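Local coordinates for protein extracellular ligand-binding receptor (Sphaerobacter thermophilus, PDB 4ZPJ) that probably captures a small-molecule ligand outside the cell for an ABC transporter, as a substrate-binding protein of the leucine-binding protein family, and binds zinc ions, at residues 164-178 with 381-394. Numbering follows the deposited sequence.
Sequences RSPYLFRVSFANGQY and FRFHPESQGPVTTI. With ZN (zinc ion), chain I.
Where edge strand 168-170 of a six-stranded mixed sheet meets the loop of the beta-hairpin formed by strands 379-383 and 390-401, a backbone bond from Arg170 N to Gln388 O (2.9 Å) aligns Arg170 with the loop, with Phe169 CA also close to that oxygen. Gln388 shows how one amide can serve both polar and aromatic neighbours: its NE2 donates to Leu168 O (2.8 Å) and, almost straight at 176°, to Pro166 O, both lying in the amide plane, while OE1 reaches Pro166 O through a water. That plane stacks on the Phe169 ring, 16° from parallel, NE2 sitting 3.4 Å above its centre. With an alanine in place of Gln388, Leu168 O is likely to lose this donor, Pro166 O to keep the water but no amide, and this face of Phe169 to lose its cover. The Phe169 edge meets a face of Phe383, whose other face carries Phe381; Val171 CG1 packs against Phe383 CZ (3.6 Å). Farther along, Gln177, its CG anti to the backbone N (chi1 180°), extends NE2 to Pro390 O (2.9 Å) and accepts from Ala174 N through OE1; NE2 also bonds Phe418 O. Glu386 binds zinc through both carboxylate oxygens. Side-chain amides thus pair with backbone carbonyls beside a phenylalanine cluster, tying the antiparallel hairpin to the mixed-sheet edge.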
loop_
_atom_site.group_PDB
_atom_site.type_symbol
_atom_site.label_atom_id
_atom_site.label_comp_id
_atom_site.label_asym_id
_atom_site.label_seq_id
_atom_site.Cartn_x
_atom_site.Cartn_y
_atom_site.Cartn_z
ATOM N N ARG A 164 -15.665 -0.784 -10.478
ATOM C CA ARG A 164 -14.547 -1.203 -11.254
ATOM C C ARG A 164 -14.783 -0.879 -12.681
ATOM O O ARG A 164 -15.887 -0.496 -13.079
ATOM C CB ARG A 164 -14.189 -2.729 -11.058
ATOM C CG ARG A 164 -15.077 -3.710 -11.741
ATOM C CD ARG A 164 -14.508 -5.132 -11.619
ATOM N NE ARG A 164 -14.427 -5.680 -10.259
ATOM C CZ ARG A 164 -15.049 -6.788 -9.835
ATOM N NH1 ARG A 164 -15.839 -7.480 -10.631
ATOM N NH2 ARG A 164 -14.858 -7.232 -8.590
ATOM N N SER A 165 -13.722 -1.018 -13.462
ATOM C CA SER A 165 -13.787 -0.724 -14.891
ATOM C C SER A 165 -12.533 -1.264 -15.551
ATOM O O SER A 165 -11.484 -1.298 -14.926
ATOM C CB SER A 165 -13.877 0.842 -15.048
ATOM O OG SER A 165 -13.443 1.284 -16.311
ATOM N N PRO A 166 -12.606 -1.639 -16.830
ATOM C CA PRO A 166 -11.380 -2.070 -17.554
ATOM C C PRO A 166 -10.327 -0.965 -17.694
ATOM O O PRO A 166 -9.170 -1.262 -17.925
ATOM C CB PRO A 166 -11.865 -2.477 -18.917
ATOM C CG PRO A 166 -13.337 -2.207 -18.977
ATOM C CD PRO A 166 -13.821 -1.693 -17.642
ATOM N N TYR A 167 -10.715 0.294 -17.534
ATOM C CA TYR A 167 -9.737 1.366 -17.544
ATOM C C TYR A 167 -8.976 1.527 -16.213
ATOM O O TYR A 167 -7.934 2.150 -16.210
ATOM C CB TYR A 167 -10.395 2.692 -17.984
ATOM C CG TYR A 167 -10.922 2.597 -19.379
ATOM C CD1 TYR A 167 -10.071 2.687 -20.461
ATOM C CD2 TYR A 167 -12.269 2.426 -19.627
ATOM C CE1 TYR A 167 -10.551 2.558 -21.761
ATOM C CE2 TYR A 167 -12.757 2.308 -20.922
ATOM C CZ TYR A 167 -11.889 2.357 -21.975
ATOM O OH TYR A 167 -12.356 2.248 -23.272
ATOM N N LEU A 168 -9.443 0.921 -15.110
ATOM C CA LEU A 168 -8.815 1.083 -13.787
ATOM C C LEU A 168 -8.019 -0.140 -13.337
ATOM O O LEU A 168 -8.536 -1.236 -13.319
ATOM C CB LEU A 168 -9.867 1.372 -12.714
ATOM C CG LEU A 168 -10.813 2.527 -13.074
ATOM C CD1 LEU A 168 -11.916 2.694 -12.028
ATOM C CD2 LEU A 168 -10.038 3.806 -13.260
ATOM N N PHE A 169 -6.767 0.094 -13.007
ATOM C CA PHE A 169 -5.874 -0.897 -12.470
ATOM C C PHE A 169 -5.363 -0.397 -11.155
ATOM O O PHE A 169 -5.162 0.815 -10.990
ATOM C CB PHE A 169 -4.667 -1.102 -13.412
ATOM C CG PHE A 169 -5.021 -1.618 -14.777
ATOM C CD1 PHE A 169 -5.507 -0.751 -15.762
ATOM C CD2 PHE A 169 -4.836 -2.919 -15.089
ATOM C CE1 PHE A 169 -5.856 -1.228 -17.029
ATOM C CE2 PHE A 169 -5.133 -3.419 -16.381
ATOM C CZ PHE A 169 -5.643 -2.565 -17.343
ATOM N N ARG A 170 -5.088 -1.301 -10.238
ATOM C CA ARG A 170 -4.492 -0.909 -8.977
ATOM C C ARG A 170 -3.289 -1.739 -8.665
ATOM O O ARG A 170 -3.360 -2.968 -8.725
ATOM C CB ARG A 170 -5.544 -1.005 -7.860
ATOM C CG ARG A 170 -4.998 -0.637 -6.509
ATOM C CD ARG A 170 -6.038 0.094 -5.676
ATOM N NE ARG A 170 -7.064 -0.804 -5.262
ATOM C CZ ARG A 170 -8.179 -0.469 -4.633
ATOM N NH1 ARG A 170 -8.457 0.803 -4.304
ATOM N NH2 ARG A 170 -9.028 -1.429 -4.287
ATOM N N VAL A 171 -2.161 -1.090 -8.343
ATOM C CA VAL A 171 -0.908 -1.842 -8.132
ATOM C C VAL A 171 -0.480 -1.816 -6.663
ATOM O O VAL A 171 0.553 -2.401 -6.298
ATOM C CB VAL A 171 0.259 -1.317 -8.975
ATOM C CG1 VAL A 171 -0.020 -1.450 -10.458
ATOM C CG2 VAL A 171 0.570 0.123 -8.632
ATOM N N SER A 172 -1.224 -1.104 -5.820
ATOM C CA SER A 172 -0.883 -1.058 -4.391
ATOM C C SER A 172 -1.603 -2.176 -3.568
ATOM O O SER A 172 -1.043 -3.254 -3.251
ATOM C CB SER A 172 -1.202 0.339 -3.874
ATOM O OG SER A 172 -2.548 0.677 -4.144
ATOM N N PHE A 173 -2.857 -1.960 -3.260
ATOM C CA PHE A 173 -3.574 -2.921 -2.449
ATOM C C PHE A 173 -4.995 -2.442 -2.398
ATOM O O PHE A 173 -5.255 -1.262 -2.648
ATOM C CB PHE A 173 -3.012 -2.985 -0.995
ATOM C CG PHE A 173 -2.736 -1.644 -0.402
ATOM C CD1 PHE A 173 -3.735 -0.941 0.241
ATOM C CD2 PHE A 173 -1.490 -1.062 -0.507
ATOM C CE1 PHE A 173 -3.517 0.324 0.771
ATOM C CE2 PHE A 173 -1.254 0.216 0.007
ATOM C CZ PHE A 173 -2.265 0.899 0.652
ATOM N N ALA A 174 -5.929 -3.358 -2.153
ATOM C CA ALA A 174 -7.181 -2.887 -1.537
ATOM C C ALA A 174 -6.921 -2.865 -0.025
ATOM O O ALA A 174 -6.231 -3.768 0.481
ATOM C CB ALA A 174 -8.319 -3.827 -1.878
ATOM N N ASN A 175 -7.422 -1.877 0.697
ATOM C CA ASN A 175 -7.202 -1.823 2.152
ATOM C C ASN A 175 -7.422 -3.157 2.820
ATOM O O ASN A 175 -8.430 -3.810 2.594
ATOM C CB ASN A 175 -8.181 -0.847 2.815
ATOM C CG ASN A 175 -7.858 0.571 2.493
ATOM O OD1 ASN A 175 -6.720 0.915 2.419
ATOM N ND2 ASN A 175 -8.840 1.346 2.202
ATOM N N GLY A 176 -6.496 -3.516 3.666
ATOM C CA GLY A 176 -6.501 -4.774 4.349
ATOM C C GLY A 176 -5.736 -5.922 3.692
ATOM O O GLY A 176 -5.518 -6.989 4.314
ATOM N N GLN A 177 -5.342 -5.757 2.444
ATOM C CA GLN A 177 -4.837 -6.904 1.653
ATOM C C GLN A 177 -3.477 -7.419 2.157
ATOM O O GLN A 177 -3.206 -8.587 2.030
ATOM C CB GLN A 177 -4.768 -6.514 0.155
ATOM C CG GLN A 177 -4.260 -7.566 -0.813
ATOM C CD GLN A 177 -4.307 -7.156 -2.287
ATOM O OE1 GLN A 177 -4.729 -6.076 -2.590
ATOM N NE2 GLN A 177 -3.852 -8.042 -3.200
ATOM N N TYR A 178 -2.614 -6.554 2.697
ATOM C CA TYR A 178 -1.338 -7.011 3.191
ATOM C C TYR A 178 -1.384 -7.381 4.679
ATOM O O TYR A 178 -0.531 -8.121 5.142
ATOM C CB TYR A 178 -0.184 -6.047 2.833
ATOM C CG TYR A 178 -0.314 -4.690 3.337
ATOM C CD1 TYR A 178 -0.066 -4.423 4.681
ATOM C CD2 TYR A 178 -0.692 -3.632 2.502
ATOM C CE1 TYR A 178 -0.233 -3.157 5.193
ATOM C CE2 TYR A 178 -0.844 -2.368 3.008
ATOM C CZ TYR A 178 -0.603 -2.141 4.368
ATOM O OH TYR A 178 -0.701 -0.922 4.959
ATOM N N PHE A 381 4.362 -10.354 -9.418
ATOM C CA PHE A 381 3.301 -9.436 -9.484
ATOM C C PHE A 381 2.603 -9.673 -10.802
ATOM O O PHE A 381 3.253 -9.760 -11.905
ATOM C CB PHE A 381 3.772 -7.983 -9.407
ATOM C CG PHE A 381 2.631 -6.977 -9.522
ATOM C CD1 PHE A 381 2.123 -6.635 -10.751
ATOM C CD2 PHE A 381 2.032 -6.438 -8.373
ATOM C CE1 PHE A 381 1.046 -5.738 -10.858
ATOM C CE2 PHE A 381 0.983 -5.556 -8.447
ATOM C CZ PHE A 381 0.490 -5.185 -9.712
ATOM N N ARG A 382 1.266 -9.719 -10.672
ATOM C CA ARG A 382 0.375 -9.633 -11.783
ATOM C C ARG A 382 -0.949 -9.041 -11.317
ATOM O O ARG A 382 -1.140 -8.765 -10.130
ATOM C CB ARG A 382 0.186 -11.006 -12.388
ATOM C CG ARG A 382 -0.423 -12.011 -11.486
ATOM C CD ARG A 382 -0.388 -13.375 -12.144
ATOM N NE ARG A 382 -0.752 -14.394 -11.158
ATOM C CZ ARG A 382 -1.998 -14.787 -10.894
ATOM N NH1 ARG A 382 -3.053 -14.285 -11.567
ATOM N NH2 ARG A 382 -2.178 -15.709 -9.938
ATOM N N PHE A 383 -1.856 -8.854 -12.276
ATOM C CA PHE A 383 -3.160 -8.232 -12.026
ATOM C C PHE A 383 -4.209 -9.310 -11.989
ATOM O O PHE A 383 -4.182 -10.193 -12.781
ATOM C CB PHE A 383 -3.535 -7.285 -13.153
ATOM C CG PHE A 383 -2.814 -5.931 -13.096
ATOM C CD1 PHE A 383 -2.999 -5.076 -12.015
ATOM C CD2 PHE A 383 -2.008 -5.492 -14.152
ATOM C CE1 PHE A 383 -2.377 -3.828 -11.980
ATOM C CE2 PHE A 383 -1.404 -4.227 -14.125
ATOM C CZ PHE A 383 -1.534 -3.438 -13.024
ATOM N N HIS A 384 -5.188 -9.189 -11.099
ATOM C CA HIS A 384 -6.330 -10.073 -11.204
ATOM C C HIS A 384 -7.079 -9.792 -12.522
ATOM O O HIS A 384 -7.347 -8.621 -12.888
ATOM C CB HIS A 384 -7.243 -9.861 -9.993
ATOM C CG HIS A 384 -8.151 -11.009 -9.747
ATOM N ND1 HIS A 384 -9.353 -11.155 -10.400
ATOM C CD2 HIS A 384 -7.992 -12.125 -8.993
ATOM C CE1 HIS A 384 -9.906 -12.304 -10.042
ATOM N NE2 HIS A 384 -9.086 -12.926 -9.208
ATOM N N PRO A 385 -7.439 -10.852 -13.244
ATOM C CA PRO A 385 -8.091 -10.614 -14.535
ATOM C C PRO A 385 -9.488 -9.971 -14.422
ATOM O O PRO A 385 -9.985 -9.457 -15.390
ATOM C CB PRO A 385 -8.197 -12.021 -15.175
ATOM C CG PRO A 385 -7.909 -12.973 -14.084
ATOM C CD PRO A 385 -7.350 -12.281 -12.887
ATOM N N GLU A 386 -10.120 -10.047 -13.268
ATOM C CA GLU A 386 -11.452 -9.472 -13.089
ATOM C C GLU A 386 -11.452 -8.191 -12.277
ATOM O O GLU A 386 -12.078 -7.256 -12.698
ATOM C CB GLU A 386 -12.351 -10.474 -12.453
ATOM C CG GLU A 386 -12.608 -11.651 -13.401
ATOM C CD GLU A 386 -13.066 -12.887 -12.671
ATOM O OE1 GLU A 386 -12.985 -12.886 -11.436
ATOM O OE2 GLU A 386 -13.555 -13.846 -13.305
ATOM N N SER A 387 -10.732 -8.112 -11.163
ATOM C CA SER A 387 -10.705 -6.859 -10.366
ATOM C C SER A 387 -9.709 -5.830 -10.878
ATOM O O SER A 387 -9.842 -4.614 -10.644
ATOM C CB SER A 387 -10.394 -7.153 -8.919
ATOM O OG SER A 387 -9.043 -7.602 -8.690
ATOM N N GLN A 388 -8.702 -6.327 -11.574
ATOM C CA GLN A 388 -7.540 -5.537 -12.003
ATOM C C GLN A 388 -6.813 -4.907 -10.840
ATOM O O GLN A 388 -6.127 -3.908 -10.991
ATOM C CB GLN A 388 -7.906 -4.532 -13.076
ATOM C CG GLN A 388 -8.428 -5.256 -14.293
ATOM C CD GLN A 388 -8.566 -4.430 -15.529
ATOM O OE1 GLN A 388 -8.709 -4.966 -16.617
ATOM N NE2 GLN A 388 -8.581 -3.126 -15.372
ATOM N N GLY A 389 -6.939 -5.536 -9.676
ATOM C CA GLY A 389 -6.158 -5.181 -8.501
ATOM C C GLY A 389 -5.004 -6.175 -8.507
ATOM O O GLY A 389 -4.859 -6.977 -9.454
ATOM N N PRO A 390 -4.146 -6.105 -7.488
ATOM C CA PRO A 390 -2.922 -6.886 -7.453
ATOM C C PRO A 390 -3.085 -8.296 -7.003
ATOM O O PRO A 390 -3.834 -8.549 -6.096
ATOM C CB PRO A 390 -2.089 -6.171 -6.391
ATOM C CG PRO A 390 -2.639 -4.837 -6.277
ATOM C CD PRO A 390 -4.122 -5.044 -6.466
ATOM N N VAL A 391 -2.390 -9.201 -7.669
ATOM C CA VAL A 391 -2.233 -10.572 -7.264
ATOM C C VAL A 391 -0.706 -10.667 -7.024
ATOM O O VAL A 391 0.093 -10.645 -7.948
ATOM C CB VAL A 391 -2.658 -11.553 -8.356
ATOM C CG1 VAL A 391 -2.382 -12.995 -7.944
ATOM C CG2 VAL A 391 -4.138 -11.422 -8.659
ATOM N N THR A 392 -0.308 -10.728 -5.769
ATOM C CA THR A 392 1.074 -10.459 -5.395
ATOM C C THR A 392 1.517 -11.224 -4.138
ATOM O O THR A 392 0.719 -11.888 -3.450
ATOM C CB THR A 392 1.195 -8.944 -5.208
ATOM O OG1 THR A 392 2.564 -8.577 -5.254
ATOM C CG2 THR A 392 0.439 -8.398 -3.883
ATOM N N THR A 393 2.805 -11.137 -3.827
ATOM C CA THR A 393 3.386 -11.879 -2.732
ATOM C C THR A 393 3.303 -10.948 -1.515
ATOM O O THR A 393 3.764 -9.825 -1.586
ATOM C CB THR A 393 4.824 -12.322 -3.086
ATOM O OG1 THR A 393 4.787 -13.284 -4.162
ATOM C CG2 THR A 393 5.560 -12.959 -1.892
ATOM N N ILE A 394 2.654 -11.378 -0.440
ATOM C CA ILE A 394 2.630 -10.605 0.788
ATOM C C ILE A 394 3.722 -11.154 1.722
ATOM O O ILE A 394 3.860 -12.358 1.806
ATOM C CB ILE A 394 1.277 -10.710 1.487
ATOM C CG1 ILE A 394 0.162 -10.207 0.561
ATOM C CG2 ILE A 394 1.286 -9.976 2.831
ATOM C CD1 ILE A 394 0.324 -8.743 0.136
HETATM ZN ZN ZN I . -14.209 -14.961 -11.598
HETATM O O HOH W 1 -8.684 -3.777 -18.987
#